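Local coordinates for protein catalase-3 (Neurospora crassa, PDB 4AJ9) that uses a bound heme to break hydrogen peroxide down into water and oxygen, and so probably shields the cell from peroxide damage, at residues V240-Q245 with E672-D677; A580-F585 with L617-R622; G198-R201 with H205-G208; L532-L537 with E663-F668; L447-L452 with F459-I464. All coordinates share one frame; numbering follows the deposited sequence.

Interaction 1. Residues V240-Q245 with E672-D677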
# COMPACT_ATOMS: atom_id res chain seq x y z
N VAL C 240 -26.79 -25.94 20.79
CA VAL C 240 -26.40 -25.82 22.19
C VAL C 240 -24.88 -25.69 22.26
O VAL C 240 -24.19 -26.08 21.33
CB VAL C 240 -26.93 -27.01 23.06
CG1 VAL C 240 -28.46 -27.03 23.03
CG2 VAL C 240 -26.37 -28.34 22.57
N TRP C 241 -24.36 -25.10 23.34
CA TRP C 241 -22.93 -24.78 23.41
C TRP C 241 -22.02 -26.00 23.23
O TRP C 241 -21.07 -25.98 22.43
CB TRP C 241 -22.59 -24.02 24.69
CG TRP C 241 -21.13 -23.70 24.80
CD1 TRP C 241 -20.28 -24.07 25.80
CD2 TRP C 241 -20.34 -22.97 23.85
NE1 TRP C 241 -19.01 -23.60 25.54
CE2 TRP C 241 -19.02 -22.93 24.35
CE3 TRP C 241 -20.62 -22.34 22.63
CZ2 TRP C 241 -17.98 -22.27 23.68
CZ3 TRP C 241 -19.58 -21.70 21.95
CH2 TRP C 241 -18.28 -21.67 22.48
N GLU C 242 -22.31 -27.07 23.97
CA GLU C 242 -21.52 -28.29 23.89
C GLU C 242 -21.47 -28.87 22.48
O GLU C 242 -20.51 -29.54 22.12
CB GLU C 242 -22.00 -29.35 24.91
CG GLU C 242 -23.49 -29.67 24.86
CD GLU C 242 -24.34 -28.77 25.75
OE1 GLU C 242 -23.94 -27.61 26.02
OE2 GLU C 242 -25.43 -29.22 26.17
N GLU C 243 -22.51 -28.62 21.69
CA GLU C 243 -22.58 -29.02 20.29
C GLU C 243 -21.72 -28.11 19.42
O GLU C 243 -20.91 -28.56 18.62
CB GLU C 243 -24.03 -28.91 19.82
CG GLU C 243 -24.30 -29.24 18.36
CD GLU C 243 -25.78 -29.07 18.03
OE1 GLU C 243 -26.48 -28.35 18.77
OE2 GLU C 243 -26.24 -29.68 17.04
N ALA C 244 -21.95 -26.80 19.58
CA ALA C 244 -21.22 -25.78 18.82
C ALA C 244 -19.71 -25.94 18.94
O ALA C 244 -18.98 -25.67 17.98
CB ALA C 244 -21.65 -24.38 19.25
N GLN C 245 -19.25 -26.38 20.10
CA GLN C 245 -17.82 -26.56 20.34
C GLN C 245 -17.22 -27.70 19.52
O GLN C 245 -16.17 -27.55 18.92
CB GLN C 245 -17.53 -26.80 21.81
CG GLN C 245 -17.70 -25.59 22.69
CD GLN C 245 -17.02 -25.79 24.01
OE1 GLN C 245 -17.38 -26.67 24.77
NE2 GLN C 245 -15.99 -24.99 24.27
N GLU C 672 -36.51 -30.75 26.95
CA GLU C 672 -36.75 -31.51 28.17
C GLU C 672 -35.50 -32.26 28.59
O GLU C 672 -35.42 -32.77 29.70
CB GLU C 672 -37.93 -32.49 28.01
CG GLU C 672 -38.10 -33.03 26.62
CD GLU C 672 -38.86 -32.08 25.72
OE1 GLU C 672 -40.02 -31.76 26.04
OE2 GLU C 672 -38.30 -31.65 24.70
N ARG C 673 -34.51 -32.30 27.70
CA ARG C 673 -33.28 -33.07 27.94
C ARG C 673 -32.21 -32.26 28.65
O ARG C 673 -31.09 -32.74 28.86
CB ARG C 673 -32.73 -33.60 26.62
CG ARG C 673 -33.71 -34.49 25.88
CD ARG C 673 -33.08 -35.12 24.64
NE ARG C 673 -34.13 -35.63 23.77
CZ ARG C 673 -33.99 -35.85 22.47
NH1 ARG C 673 -32.83 -35.62 21.87
NH2 ARG C 673 -35.02 -36.31 21.77
N PHE C 674 -32.55 -31.04 29.04
CA PHE C 674 -31.59 -30.15 29.68
C PHE C 674 -32.00 -29.77 31.09
O PHE C 674 -33.07 -29.19 31.30
CB PHE C 674 -31.39 -28.90 28.83
CG PHE C 674 -30.89 -29.21 27.46
CD1 PHE C 674 -31.78 -29.52 26.44
CD2 PHE C 674 -29.53 -29.27 27.19
CE1 PHE C 674 -31.33 -29.83 25.18
CE2 PHE C 674 -29.08 -29.59 25.92
CZ PHE C 674 -29.98 -29.86 24.92
N ALA C 675 -31.15 -30.11 32.05
CA ALA C 675 -31.39 -29.81 33.46
C ALA C 675 -31.44 -28.31 33.74
O ALA C 675 -30.58 -27.55 33.28
CB ALA C 675 -30.32 -30.46 34.33
N VAL C 676 -32.44 -27.88 34.50
CA VAL C 676 -32.54 -26.50 34.97
C VAL C 676 -32.15 -26.45 36.44
O VAL C 676 -32.33 -27.44 37.16
CB VAL C 676 -33.97 -25.95 34.80
CG1 VAL C 676 -34.08 -24.59 35.47
CG2 VAL C 676 -34.32 -25.85 33.33
N ASP C 677 -31.59 -25.33 36.88
CA ASP C 677 -31.13 -25.19 38.26
C ASP C 677 -32.26 -25.55 39.21
O ASP C 677 -33.37 -25.07 39.04
CB ASP C 677 -30.65 -23.77 38.52
CG ASP C 677 -29.37 -23.45 37.79
OD1 ASP C 677 -28.48 -24.32 37.76
OD2 ASP C 677 -29.26 -22.33 37.22

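Interaction 2. Residues A580-F585 with L617-R622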
# COMPACT_ATOMS: atom_id res chain seq x y z
N ALA C 580 -17.95 -39.12 9.79
CA ALA C 580 -19.24 -38.61 10.28
C ALA C 580 -19.21 -38.09 11.71
O ALA C 580 -18.42 -38.55 12.55
CB ALA C 580 -20.32 -39.67 10.14
N ASP C 581 -20.08 -37.13 11.98
CA ASP C 581 -20.25 -36.62 13.33
C ASP C 581 -21.69 -36.13 13.50
O ASP C 581 -22.31 -35.69 12.54
CB ASP C 581 -19.26 -35.50 13.61
CG ASP C 581 -19.24 -35.10 15.07
OD1 ASP C 581 -18.52 -35.76 15.86
OD2 ASP C 581 -19.95 -34.14 15.43
N ALA C 582 -22.22 -36.21 14.71
CA ALA C 582 -23.60 -35.81 14.94
C ALA C 582 -23.83 -34.33 14.65
O ALA C 582 -24.95 -33.93 14.31
CB ALA C 582 -24.02 -36.14 16.36
N THR C 583 -22.78 -33.52 14.81
CA THR C 583 -22.89 -32.07 14.62
C THR C 583 -23.34 -31.70 13.21
O THR C 583 -23.81 -30.58 12.97
CB THR C 583 -21.54 -31.34 14.89
OG1 THR C 583 -20.50 -31.93 14.11
CG2 THR C 583 -21.18 -31.38 16.37
N ALA C 584 -23.21 -32.64 12.27
CA ALA C 584 -23.53 -32.37 10.86
C ALA C 584 -25.03 -32.47 10.56
O ALA C 584 -25.48 -32.06 9.49
CB ALA C 584 -22.78 -33.32 9.95
N PHE C 585 -25.78 -33.01 11.51
CA PHE C 585 -27.17 -33.37 11.24
C PHE C 585 -28.13 -32.73 12.22
O PHE C 585 -27.77 -32.39 13.34
CB PHE C 585 -27.34 -34.89 11.27
CG PHE C 585 -26.30 -35.62 10.47
CD1 PHE C 585 -26.26 -35.49 9.10
CD2 PHE C 585 -25.36 -36.41 11.10
CE1 PHE C 585 -25.31 -36.15 8.36
CE2 PHE C 585 -24.40 -37.08 10.36
CZ PHE C 585 -24.37 -36.93 9.00
N LEU C 617 -24.96 -41.28 18.07
CA LEU C 617 -26.33 -41.38 18.58
C LEU C 617 -26.42 -40.69 19.94
O LEU C 617 -27.41 -40.04 20.24
CB LEU C 617 -26.77 -42.83 18.70
CG LEU C 617 -28.25 -43.06 18.96
CD1 LEU C 617 -29.08 -42.37 17.89
CD2 LEU C 617 -28.58 -44.56 19.02
N THR C 618 -25.37 -40.86 20.74
CA THR C 618 -25.30 -40.23 22.05
C THR C 618 -25.28 -38.70 21.94
O THR C 618 -26.04 -38.01 22.64
CB THR C 618 -24.06 -40.72 22.85
OG1 THR C 618 -24.17 -42.13 23.09
CG2 THR C 618 -23.93 -40.00 24.17
N ASP C 619 -24.43 -38.17 21.06
CA ASP C 619 -24.34 -36.72 20.85
C ASP C 619 -25.69 -36.20 20.40
O ASP C 619 -26.21 -35.24 20.95
CB ASP C 619 -23.30 -36.36 19.78
CG ASP C 619 -21.85 -36.55 20.25
OD1 ASP C 619 -21.58 -36.54 21.47
OD2 ASP C 619 -20.96 -36.71 19.37
N GLY C 620 -26.25 -36.83 19.37
CA GLY C 620 -27.52 -36.41 18.81
C GLY C 620 -28.56 -36.32 19.91
O GLY C 620 -29.28 -35.32 20.03
N TYR C 621 -28.62 -37.36 20.74
CA TYR C 621 -29.57 -37.35 21.85
C TYR C 621 -29.28 -36.25 22.86
O TYR C 621 -30.18 -35.49 23.22
CB TYR C 621 -29.64 -38.70 22.55
CG TYR C 621 -30.54 -38.66 23.77
CD1 TYR C 621 -31.92 -38.85 23.66
CD2 TYR C 621 -30.01 -38.42 25.03
CE1 TYR C 621 -32.74 -38.81 24.79
CE2 TYR C 621 -30.82 -38.37 26.15
CZ TYR C 621 -32.18 -38.57 26.03
OH TYR C 621 -32.95 -38.51 27.17
N ARG C 622 -28.04 -36.15 23.32
CA ARG C 622 -27.70 -35.18 24.35
C ARG C 622 -27.84 -33.72 23.90
O ARG C 622 -28.06 -32.84 24.72
CB ARG C 622 -26.29 -35.41 24.88
CG ARG C 622 -26.28 -35.82 26.34
CD ARG C 622 -26.21 -37.32 26.50
NE ARG C 622 -24.82 -37.75 26.57
CZ ARG C 622 -24.33 -38.57 27.50
NH1 ARG C 622 -25.10 -39.06 28.47
NH2 ARG C 622 -23.05 -38.89 27.46
O HOH W 1 -18.39 -36.23 18.63
O HOH W 2 -20.97 -37.47 16.87

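Interaction 3. Residues G198-R201 with H205-G208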
# COMPACT_ATOMS: atom_id res chain seq x y z
N GLY C 198 -26.17 -16.26 19.93
CA GLY C 198 -24.72 -16.38 19.88
C GLY C 198 -24.28 -17.60 19.12
O GLY C 198 -23.15 -17.65 18.61
N ILE C 199 -25.17 -18.60 19.03
CA ILE C 199 -24.87 -19.87 18.37
C ILE C 199 -26.00 -20.37 17.47
O ILE C 199 -26.58 -21.46 17.69
CB ILE C 199 -24.50 -20.98 19.39
CG1 ILE C 199 -25.52 -21.03 20.54
CG2 ILE C 199 -23.13 -20.73 19.95
CD1 ILE C 199 -25.20 -22.13 21.59
N PRO C 200 -26.32 -19.59 16.43
CA PRO C 200 -27.40 -19.92 15.50
C PRO C 200 -27.09 -21.20 14.75
O PRO C 200 -25.91 -21.54 14.54
CB PRO C 200 -27.40 -18.73 14.53
CG PRO C 200 -26.02 -18.16 14.63
CD PRO C 200 -25.65 -18.33 16.07
N ARG C 201 -28.15 -21.89 14.35
CA ARG C 201 -28.05 -23.10 13.55
C ARG C 201 -27.51 -22.80 12.15
O ARG C 201 -26.79 -23.61 11.56
CB ARG C 201 -29.42 -23.79 13.48
CG ARG C 201 -29.61 -24.74 12.31
CD ARG C 201 -28.60 -25.90 12.32
NE ARG C 201 -28.95 -26.84 11.27
CZ ARG C 201 -28.65 -26.65 9.99
NH1 ARG C 201 -27.96 -25.58 9.62
NH2 ARG C 201 -29.03 -27.54 9.08
N HIS C 205 -31.20 -19.12 9.54
CA HIS C 205 -32.07 -19.18 10.71
C HIS C 205 -31.80 -18.06 11.71
O HIS C 205 -31.94 -18.26 12.92
CB HIS C 205 -31.95 -20.54 11.40
CG HIS C 205 -32.41 -21.68 10.54
ND1 HIS C 205 -31.58 -22.31 9.64
CD2 HIS C 205 -33.62 -22.28 10.42
CE1 HIS C 205 -32.25 -23.27 9.02
NE2 HIS C 205 -33.49 -23.26 9.47
N MET C 206 -31.40 -16.90 11.19
CA MET C 206 -31.22 -15.68 11.99
C MET C 206 -32.18 -14.58 11.53
O MET C 206 -32.47 -14.46 10.34
CB MET C 206 -29.80 -15.11 11.81
CG MET C 206 -28.65 -16.09 12.05
SD MET C 206 -27.04 -15.26 11.98
CE MET C 206 -27.11 -14.47 10.37
N ASP C 207 -32.64 -13.77 12.47
CA ASP C 207 -33.23 -12.48 12.11
C ASP C 207 -32.10 -11.48 11.93
O ASP C 207 -30.97 -11.74 12.33
CB ASP C 207 -34.19 -11.98 13.20
CG ASP C 207 -35.56 -12.64 13.12
OD1 ASP C 207 -35.86 -13.28 12.09
OD2 ASP C 207 -36.33 -12.50 14.08
N GLY C 208 -32.40 -10.33 11.32
CA GLY C 208 -31.40 -9.29 11.17
C GLY C 208 -31.91 -7.95 11.65
O GLY C 208 -33.12 -7.74 11.69

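Interaction 4. Residues L532-L537 with E663-F668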
# COMPACT_ATOMS: atom_id res chain seq x y z
N LEU C 532 -33.20 -29.26 6.08
CA LEU C 532 -32.66 -29.83 7.32
C LEU C 532 -32.08 -31.22 7.04
O LEU C 532 -32.46 -31.90 6.08
CB LEU C 532 -33.70 -29.86 8.44
CG LEU C 532 -34.19 -28.48 8.90
CD1 LEU C 532 -34.97 -28.59 10.18
CD2 LEU C 532 -33.03 -27.50 9.06
N ARG C 533 -31.14 -31.64 7.88
CA ARG C 533 -30.26 -32.74 7.56
C ARG C 533 -30.51 -33.96 8.44
O ARG C 533 -30.61 -33.84 9.67
CB ARG C 533 -28.80 -32.28 7.70
CG ARG C 533 -28.41 -31.21 6.69
CD ARG C 533 -27.27 -30.30 7.19
NE ARG C 533 -26.93 -29.26 6.23
CZ ARG C 533 -25.99 -29.38 5.28
NH1 ARG C 533 -25.30 -30.51 5.17
NH2 ARG C 533 -25.75 -28.37 4.45
N VAL C 534 -30.60 -35.12 7.82
CA VAL C 534 -30.81 -36.36 8.56
C VAL C 534 -29.63 -37.29 8.32
O VAL C 534 -29.30 -37.60 7.17
CB VAL C 534 -32.12 -37.03 8.13
CG1 VAL C 534 -32.37 -38.28 8.95
CG2 VAL C 534 -33.27 -36.05 8.26
N GLY C 535 -28.98 -37.72 9.39
CA GLY C 535 -27.96 -38.73 9.29
C GLY C 535 -28.58 -40.09 9.54
O GLY C 535 -29.10 -40.36 10.63
N VAL C 536 -28.54 -40.95 8.54
CA VAL C 536 -29.03 -42.31 8.71
C VAL C 536 -27.86 -43.25 8.98
O VAL C 536 -27.02 -43.45 8.11
CB VAL C 536 -29.79 -42.78 7.47
CG1 VAL C 536 -30.28 -44.21 7.67
CG2 VAL C 536 -30.94 -41.84 7.17
N LEU C 537 -27.80 -43.78 10.20
CA LEU C 537 -26.74 -44.71 10.59
C LEU C 537 -27.06 -46.12 10.11
O LEU C 537 -28.01 -46.74 10.59
CB LEU C 537 -26.58 -44.70 12.11
CG LEU C 537 -26.51 -43.30 12.73
CD1 LEU C 537 -26.06 -43.35 14.19
CD2 LEU C 537 -25.57 -42.44 11.91
N GLU C 663 -41.85 -34.61 12.26
CA GLU C 663 -42.51 -33.82 13.29
C GLU C 663 -41.50 -33.21 14.27
O GLU C 663 -41.58 -32.03 14.61
CB GLU C 663 -43.55 -34.66 14.04
CG GLU C 663 -44.86 -34.77 13.29
CD GLU C 663 -45.78 -35.83 13.85
OE1 GLU C 663 -45.64 -36.18 15.04
OE2 GLU C 663 -46.64 -36.33 13.10
N GLY C 664 -40.56 -34.03 14.72
CA GLY C 664 -39.56 -33.59 15.67
C GLY C 664 -38.67 -32.49 15.11
O GLY C 664 -38.22 -31.62 15.85
N LEU C 665 -38.42 -32.53 13.80
CA LEU C 665 -37.53 -31.54 13.17
C LEU C 665 -38.13 -30.14 13.22
O LEU C 665 -37.39 -29.16 13.27
CB LEU C 665 -37.18 -31.92 11.73
CG LEU C 665 -36.06 -32.95 11.57
CD1 LEU C 665 -36.04 -33.51 10.16
CD2 LEU C 665 -34.70 -32.36 11.92
N LYS C 666 -39.46 -30.05 13.22
CA LYS C 666 -40.13 -28.76 13.38
C LYS C 666 -39.91 -28.20 14.79
O LYS C 666 -39.67 -27.01 14.95
CB LYS C 666 -41.63 -28.86 13.07
CG LYS C 666 -41.95 -28.97 11.58
CD LYS C 666 -43.42 -28.66 11.29
CE LYS C 666 -43.64 -28.40 9.80
NZ LYS C 666 -44.99 -27.81 9.50
N VAL C 667 -39.99 -29.06 15.80
CA VAL C 667 -39.66 -28.66 17.17
C VAL C 667 -38.17 -28.31 17.26
O VAL C 667 -37.76 -27.40 17.98
CB VAL C 667 -39.98 -29.79 18.16
CG1 VAL C 667 -39.60 -29.39 19.58
CG2 VAL C 667 -41.46 -30.18 18.08
N PHE C 668 -37.38 -29.09 16.53
CA PHE C 668 -35.94 -28.87 16.32
C PHE C 668 -35.00 -29.22 17.49
O PHE C 668 -34.07 -30.01 17.32
CB PHE C 668 -35.64 -27.46 15.79
CG PHE C 668 -34.22 -27.31 15.35
CD1 PHE C 668 -33.80 -27.88 14.16
CD2 PHE C 668 -33.30 -26.66 16.14
CE1 PHE C 668 -32.49 -27.78 13.75
CE2 PHE C 668 -31.98 -26.56 15.75
CZ PHE C 668 -31.57 -27.12 14.55

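Interaction 5. Residues L447-L452 with F459-I464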
# COMPACT_ATOMS: atom_id res chain seq x y z
N LEU C 447 -35.43 -7.12 30.76
CA LEU C 447 -36.55 -7.35 29.85
C LEU C 447 -36.31 -8.55 28.94
O LEU C 447 -37.20 -9.37 28.71
CB LEU C 447 -36.81 -6.09 29.00
CG LEU C 447 -37.90 -6.16 27.93
CD1 LEU C 447 -39.29 -6.35 28.56
CD2 LEU C 447 -37.89 -4.91 27.04
N PHE C 448 -35.09 -8.65 28.40
CA PHE C 448 -34.77 -9.72 27.47
C PHE C 448 -34.76 -11.07 28.18
O PHE C 448 -35.38 -12.03 27.73
CB PHE C 448 -33.42 -9.44 26.80
CG PHE C 448 -32.89 -10.59 26.01
CD1 PHE C 448 -33.42 -10.89 24.76
CD2 PHE C 448 -31.84 -11.36 26.50
CE1 PHE C 448 -32.93 -11.95 24.02
CE2 PHE C 448 -31.34 -12.42 25.77
CZ PHE C 448 -31.88 -12.72 24.53
N PHE C 449 -34.06 -11.14 29.31
CA PHE C 449 -34.02 -12.37 30.08
C PHE C 449 -35.43 -12.84 30.50
O PHE C 449 -35.76 -14.03 30.38
CB PHE C 449 -33.11 -12.20 31.30
CG PHE C 449 -32.92 -13.47 32.09
CD1 PHE C 449 -31.97 -14.40 31.72
CD2 PHE C 449 -33.72 -13.73 33.19
CE1 PHE C 449 -31.81 -15.57 32.44
CE2 PHE C 449 -33.56 -14.90 33.92
CZ PHE C 449 -32.60 -15.82 33.54
N ASN C 450 -36.25 -11.91 30.98
CA ASN C 450 -37.64 -12.25 31.33
C ASN C 450 -38.41 -12.87 30.18
O ASN C 450 -39.39 -13.58 30.41
CB ASN C 450 -38.42 -11.00 31.76
CG ASN C 450 -37.99 -10.48 33.10
OD1 ASN C 450 -37.29 -11.15 33.84
ND2 ASN C 450 -38.38 -9.24 33.40
N SER C 451 -38.00 -12.56 28.95
CA SER C 451 -38.82 -12.88 27.79
C SER C 451 -38.41 -14.19 27.13
O SER C 451 -38.88 -14.53 26.06
CB SER C 451 -38.76 -11.74 26.77
OG SER C 451 -39.20 -10.52 27.35
N LEU C 452 -37.51 -14.93 27.79
CA LEU C 452 -37.07 -16.22 27.28
C LEU C 452 -37.77 -17.35 28.04
O LEU C 452 -38.19 -17.17 29.19
CB LEU C 452 -35.56 -16.37 27.43
CG LEU C 452 -34.66 -15.31 26.78
CD1 LEU C 452 -33.22 -15.49 27.23
CD2 LEU C 452 -34.77 -15.35 25.26
N PHE C 459 -29.92 -21.65 29.34
CA PHE C 459 -28.82 -21.61 28.37
C PHE C 459 -27.98 -20.35 28.55
O PHE C 459 -26.75 -20.40 28.51
CB PHE C 459 -29.35 -21.70 26.94
CG PHE C 459 -29.84 -23.06 26.55
CD1 PHE C 459 -29.32 -24.20 27.14
CD2 PHE C 459 -30.82 -23.21 25.58
CE1 PHE C 459 -29.76 -25.45 26.76
CE2 PHE C 459 -31.27 -24.46 25.21
CZ PHE C 459 -30.73 -25.57 25.80
N VAL C 460 -28.66 -19.22 28.73
CA VAL C 460 -27.98 -17.95 28.97
C VAL C 460 -27.12 -18.03 30.23
O VAL C 460 -25.93 -17.69 30.22
CB VAL C 460 -28.99 -16.78 29.12
CG1 VAL C 460 -28.30 -15.54 29.67
CG2 VAL C 460 -29.71 -16.49 27.78
N ILE C 461 -27.70 -18.51 31.32
CA ILE C 461 -26.97 -18.63 32.58
C ILE C 461 -25.76 -19.57 32.45
O ILE C 461 -24.67 -19.28 32.96
CB ILE C 461 -27.90 -19.12 33.71
CG1 ILE C 461 -28.69 -17.94 34.28
CG2 ILE C 461 -27.10 -19.80 34.82
CD1 ILE C 461 -29.94 -18.35 35.03
N ASN C 462 -25.98 -20.70 31.80
CA ASN C 462 -24.92 -21.69 31.60
C ASN C 462 -23.80 -21.18 30.69
O ASN C 462 -22.65 -21.55 30.87
CB ASN C 462 -25.50 -23.00 31.06
CG ASN C 462 -26.26 -23.78 32.12
OD1 ASN C 462 -26.21 -23.43 33.31
ND2 ASN C 462 -26.94 -24.83 31.71
N ALA C 463 -24.15 -20.34 29.72
CA ALA C 463 -23.14 -19.73 28.87
C ALA C 463 -22.31 -18.75 29.70
O ALA C 463 -21.08 -18.72 29.60
CB ALA C 463 -23.80 -19.04 27.68
N ILE C 464 -22.98 -17.96 30.53
CA ILE C 464 -22.27 -17.03 31.40
C ILE C 464 -21.39 -17.79 32.39
O ILE C 464 -20.24 -17.40 32.63
CB ILE C 464 -23.23 -16.10 32.16
CG1 ILE C 464 -24.05 -15.26 31.17
CG2 ILE C 464 -22.45 -15.21 33.13
CD1 ILE C 464 -25.18 -14.41 31.83

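Interaction 1. Residues V240-Q245 with E672-D677
Val-240 and Phe-674 supply the apolar half of this small contact. CG1 of Val-240 rests 3.7 Å from CZ of Phe-674, and its next neighbour, CE2 of the same ring, is almost as close. With CG1 anti to the carbonyl carbon (chi1 -62°), this methyl is the branch directed at the far end of the ring. The two backbones stay well apart, the CA atoms of Val-240 and Phe-674 being 10.1 Å from each other, so side chains alone bridge the gap. Phe-459 meets the Phe-674 ring edge-to-face and touches Val-240 as well.

The second interaction is polar against aromatic. OE2 of Glu-242 lies 3.7 Å from CE2 of Phe-674, at the edge of the ring and in its plane, although the carboxylate itself is turned 56° from that plane. A bend at chi2 turns the acid so that OE2 meets the ring edge. Pro-609 of the second subunit packs on the same glutamate.

Between the two segments there is no hydrogen bond. Within 240-245, Val-240 is the N-cap of helix 241-250, and its backbone N-H is covered by OE1 of Glu-243, N to OE1 3.2 Å with an angle of 164°. That carboxylate also makes salt bridges to Lys-625 and Lys-669, tying the helix start to the C-terminal domain.

The carboxylate oxygen of Glu-242 faces the ring's C-H rim rather than its electron-rich face, a placement probably mildly attractive. The contact between the catalase core and the chain's C-terminal tail is therefore mainly van der Waals, with the directional polar bonds made at the helix start and to lysines nearby.

Interaction 2. Residues A580-F585 with L617-R622
Ala-582 and Asp-619 meet methyl to methylene, CB of Ala-582 lying 3.5 Å from CB of Asp-619. The same methyl is 3.8 Å from N of Gly-620, and the backbones close to 5.5 Å between the CA atoms of Ala-582 and Gly-620, a tight approach at a residue without a side chain.

CG of Asp-619 lies anti to its carbonyl carbon (chi1 -72°), and one oxygen of each carboxylate comes near the other, Asp-581 OD1 standing 4.4 Å from Asp-619 OD2. Two waters bridge these oxygens, 2.7 and 2.6 Å from Asp-619 OD2; the second also accepts from Ala-582 N and has a weak link to Asp-581 OD1. They probably soften the repulsion, as may the long, weak ion pair of Asp-581 with Lys-250. Asp-619 OD1 is bound by Gln-615.

Asp-581 is held from its other oxygen: OG1 of Thr-583 (2.6 Å) and N of Thr-583 (3.0 Å) reach OD2 of Asp-581 on its anti side, from opposite faces of the carboxylate plane. The N-H bond makes an Asx turn.

The contact sets helix 612-622 against the link between strands 575-576 and 587-590 of the parallel sheet, while Thr-583 packs on helix 241-250 of the catalase core.

Interaction 3. Residues G198-R201 with H205-G208
The side chains of His-205 and Arg-201 run side by side in the same direction, with imidazole and guanidinium planes 50° apart. They are not stacked: the closest approach is made by the aliphatic part of the arginine, CG of Arg-201 coming at a slant to within 4.1 Å of ND1 of His-205. The charged end stands further off, with 4.9 Å between NH1 of Arg-201 and ND1 of His-205. That ring nitrogen is hydrogen-bonded to Ser-202 OG, which ties the imidazole to the intervening turn. A bend at chi2 (60°) carries the guanidinium past the ring to other partners, NE forming a salt bridge with Asp-586 and NH1 another with Asp-258.

Both segments belong to the loop that runs from helix 187-193 into strand 208-209, an entry to the antiparallel barrel of the catalase fold. The chain doubles back over three residues, bringing the CA atoms of Arg-201 and His-205 to 6.3 Å. Backbone bonds from Arg-201 and His-205 to Ala-237 hold the two limbs. Through Asp-586, Arg-201 also links this loop to the C-terminal domain.

Further along, contact is wholly apolar. CB of Pro-200 meets CG of Met-206 at 3.8 Å, the proline ring crossing the thioether chain obliquely, and CG of Pro-200 is 4.1 Å from SD of Met-206. The methionine runs extended to its sulfur and then turns at chi3 (-55°). Its side chain is about 9 Å from the heme and about 8 Å from that of Asn-138, a predicted active-site residue; an acetate ion, probably taken up from the crystallisation liquor, lies about 4 Å from the Pro-200 side chain.

Interaction 4. Residues L532-L537 with E663-F668
Leu-532 and Leu-665 adopt closely similar torsions, each with CG anti to its carbonyl carbon (chi1 -64° and -81°), and run antiparallel alongside one another. The result is a contact of branch ends: CD1 of Leu-532 lies 4.2 Å from CD2 of Leu-665 and 4.0 Å from the backbone O of Leu-665. That same CD1 reaches CD1 of Phe-668 at 4.2 Å, so one methyl serves two partners. The other branch of Leu-665 is used too, its CD1 meeting CG2 of Val-534 at 4.2 Å.

This is the packing of a terminal helix on a sheet in an alpha/beta domain related to class I glutamine amidotransferases. Strand 533-537 is the first strand of a six-stranded parallel sheet yet sits inside it, between 561-566 and 587-590, and helix 654-667 covers its start.

Phe-668 leaves the helix with positive phi (75°) while its N still bonds to O of Gly-664 at 2.8 Å, and its ring, carried by a chi1 that sets CG opposite the backbone N, comes nearer to Leu-532. O of Leu-665 lies at the edge of that ring, in its plane. Leu-665 extends the apolar layer onto Ala-587, Val-534 onto Val-589 and Leu-555 of helix 544-557.

Interaction 5. Residues L447-L452 with F459-I464
Phe-449 reaches across from helix 443-450 with its ring swung out from the helix, CG opposite the backbone N (chi1 -176°). The far end of the ring makes its nearest contact, CZ of Phe-449 lying 4.0 Å from CD1 of Ile-461, and the two side chains cross at a slant. Ile-461 earns that contact by extension: its CB points past the other segment, but an outstretched chi2 (160°) sends CD1 back to the ring.

Val-460 divides its branches between two partners. CG1 of Val-460 sits at the edge of the Phe-449 ring near its plane, 4.4 Å from CD1 of Phe-449, which is a loose approach. CG2 of Val-460 is closer to its partner, 3.7 Å from CD1 of Leu-452, and those side chains meet at about a right angle. Leu-452 already lies beyond the helix, where the chain turns towards helix 454-468.

That turn has its own polar support. OG of Ser-451 donates to O of Leu-447 over 2.7 Å, from a position tilted 23° out of the carbonyl plane, and also accepts from Thr-516 N; Phe-449 O is bound by Gln-457 NE2. The contact pairs consecutive helices of the catalase-related segment, 8.3 Å apart between the CA atoms of Phe-449 and Val-460. Val-491 of helix 489-499 and Phe-191 of helix 187-193 add to the cover on Phe-449.

Every touching group is a hydrocarbon and all four residues are buried, so the helix pair probably gains its cohesion by excluding water, while polar bonds fix the connecting turn.

In the fold
Interactions 3, 4 and 5 are buried, whereas 1 and 2 are only partly so, and carboxylates take part in those two: one at a ring edge, the other pair bridged by water. Interactions 4 and 5 join apolar side chains, within the C-terminal domain and the helical segment respectively; interaction 3 adds an arginine beside a histidine. Helix 241-250 carries one side of interaction 1 and receives Thr-583 of interaction 2; Arg-673 bonds to Tyr-621 between the same two. Phe-459 and Phe-674 join interactions 5 and 1. Interaction 3, nearest the heme, touches interaction 4 where Arg-201 packs on Phe-668, connecting barrel and C-terminal domain.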